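Local coordinates for protein NalP translocator (Neisseria meningitidis, PDB 1UYN) that forms the outer-membrane beta-barrel pore through which the autotransporter's protease passenger domain is moved to the bacterial cell surface, at residues D34-H38 and A111-H115. Sequence-based numbering, arbitrary orientation.
Sequences DGLDH and AGIRH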
loop_
_atom_site.group_PDB
_atom_site.type_symbol
_atom_site.label_atom_id
_atom_site.label_comp_id
_atom_site.label_asym_id
_atom_site.label_seq_id
_atom_site.Cartn_x
_atom_site.Cartn_y
_atom_site.Cartn_z
ATOM N N ASP A 34 -7.490 -2.485 -7.270
ATOM C CA ASP A 34 -8.856 -2.914 -7.023
ATOM C C ASP A 34 -9.803 -2.035 -7.867
ATOM O O ASP A 34 -10.774 -2.537 -8.441
ATOM C CB ASP A 34 -9.152 -2.911 -5.500
ATOM C CG ASP A 34 -8.334 -4.033 -4.736
ATOM O OD1 ASP A 34 -7.796 -4.945 -5.439
ATOM O OD2 ASP A 34 -8.160 -4.077 -3.463
ATOM N N GLY A 35 -9.445 -0.758 -8.015
ATOM C CA GLY A 35 -10.177 0.201 -8.796
ATOM C C GLY A 35 -10.300 -0.071 -10.265
ATOM O O GLY A 35 -11.096 0.571 -10.966
ATOM N N LEU A 36 -9.473 -0.983 -10.757
ATOM C CA LEU A 36 -9.558 -1.483 -12.132
ATOM C C LEU A 36 -10.706 -2.468 -12.347
ATOM O O LEU A 36 -11.190 -2.608 -13.471
ATOM C CB LEU A 36 -8.249 -2.144 -12.533
ATOM C CG LEU A 36 -7.057 -1.206 -12.712
ATOM C CD1 LEU A 36 -5.786 -2.010 -12.733
ATOM C CD2 LEU A 36 -7.147 -0.351 -13.975
ATOM N N ASP A 37 -11.134 -3.140 -11.280
ATOM C CA ASP A 37 -12.151 -4.202 -11.359
ATOM C C ASP A 37 -13.583 -3.629 -11.432
ATOM O O ASP A 37 -14.419 -4.096 -12.192
ATOM C CB ASP A 37 -12.039 -5.171 -10.157
ATOM C CG ASP A 37 -10.604 -5.582 -9.858
ATOM O OD1 ASP A 37 -9.784 -5.570 -10.798
ATOM O OD2 ASP A 37 -10.197 -5.910 -8.708
ATOM N N HIS A 38 -13.834 -2.588 -10.645
ATOM C CA HIS A 38 -15.187 -2.068 -10.418
ATOM C C HIS A 38 -15.847 -1.638 -11.708
ATOM O O HIS A 38 -17.046 -1.805 -11.878
ATOM C CB HIS A 38 -15.146 -0.889 -9.415
ATOM C CG HIS A 38 -14.332 -1.185 -8.188
ATOM N ND1 HIS A 38 -14.751 -2.053 -7.198
ATOM C CD2 HIS A 38 -13.093 -0.785 -7.833
ATOM C CE1 HIS A 38 -13.808 -2.151 -6.274
ATOM N NE2 HIS A 38 -12.790 -1.390 -6.636
ATOM N N ALA A 111 -0.437 4.084 -11.145
ATOM C CA ALA A 111 -1.064 3.833 -12.437
ATOM C C ALA A 111 -1.316 2.335 -12.638
ATOM O O ALA A 111 -0.556 1.493 -12.205
ATOM C CB ALA A 111 -0.199 4.397 -13.578
ATOM N N GLY A 112 -2.370 2.010 -13.338
ATOM C CA GLY A 112 -2.709 0.619 -13.577
ATOM C C GLY A 112 -3.334 0.421 -14.936
ATOM O O GLY A 112 -4.058 1.263 -15.412
ATOM N N ILE A 113 -3.015 -0.675 -15.599
ATOM C CA ILE A 113 -3.820 -1.046 -16.772
ATOM C C ILE A 113 -4.319 -2.489 -16.602
ATOM O O ILE A 113 -3.653 -3.326 -16.035
ATOM C CB ILE A 113 -3.016 -0.834 -18.074
ATOM C CG1 ILE A 113 -3.885 -1.200 -19.278
ATOM C CG2 ILE A 113 -1.689 -1.673 -18.039
ATOM C CD1 ILE A 113 -3.068 -1.622 -20.577
ATOM N N ARG A 114 -5.514 -2.766 -17.040
ATOM C CA ARG A 114 -6.075 -4.118 -16.931
ATOM C C ARG A 114 -6.577 -4.474 -18.279
ATOM O O ARG A 114 -7.400 -3.756 -18.804
ATOM C CB ARG A 114 -7.252 -4.129 -15.964
ATOM C CG ARG A 114 -8.103 -5.372 -16.053
ATOM C CD ARG A 114 -9.138 -5.505 -14.949
ATOM N NE ARG A 114 -10.209 -6.379 -15.406
ATOM C CZ ARG A 114 -10.938 -7.180 -14.635
ATOM N NH1 ARG A 114 -10.770 -7.255 -13.324
ATOM N NH2 ARG A 114 -11.841 -7.944 -15.202
ATOM N N HIS A 115 -6.038 -5.527 -18.864
ATOM C CA HIS A 115 -6.515 -6.071 -20.128
ATOM C C HIS A 115 -7.333 -7.312 -19.860
ATOM O O HIS A 115 -6.826 -8.225 -19.270
ATOM C CB HIS A 115 -5.320 -6.455 -21.009
ATOM C CG HIS A 115 -5.699 -6.767 -22.410
ATOM N ND1 HIS A 115 -6.772 -7.573 -22.721
ATOM C CD2 HIS A 115 -5.186 -6.355 -23.588
ATOM C CE1 HIS A 115 -6.916 -7.636 -24.030
ATOM N NE2 HIS A 115 -5.971 -6.904 -24.581
#
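A salt bridge and an apolar patch join the turn after the helix that runs inside the barrel to the inner wall of the 12-stranded autotransporter beta-barrel. Leu36 and Asp37 follow that helix, 12-34, and lead toward the first strand, 43-57; across from them lies the transmembrane part (108-116) of strand 100-117, where Arg114 points its side chain into the lumen, Ile113 points outward and Gly112 offers only backbone on the inner side. Leu36 supplies the apolar half. Its CB already faces the strand, and chi1 of -70° sets CG beside the backbone N, with both methyls coming to lie on the strand: Leu36 CD2 is 3.8 Å from Gly112 O, and Leu36 CD1 is 4.1 Å from Arg114 CB. The methyls rest against the Gly112 backbone, where no side chain intervenes, with Ala85 and Leu126 of the adjacent strands also touching Leu36. Arg114 leaves its strand with CG anti to the backbone N (chi1 165°) and stays extended to NE; it runs antiparallel alongside the Leu36 side chain, Arg114 CD 3.8 Å from Leu36 O, and lies roughly perpendicular to that of Asp37. Lys124 shares Asp37 OD1, Asp116 pairs with Arg114 NH2, and Tyr122 adds a cation-pi contact, so the bridge belongs to a wider charged network. Arg114 NH1 donates to Asp37 OD1 over 3.2 Å, a bent bond (138° at the hydrogen) that reaches the oxygen from above the carboxylate plane.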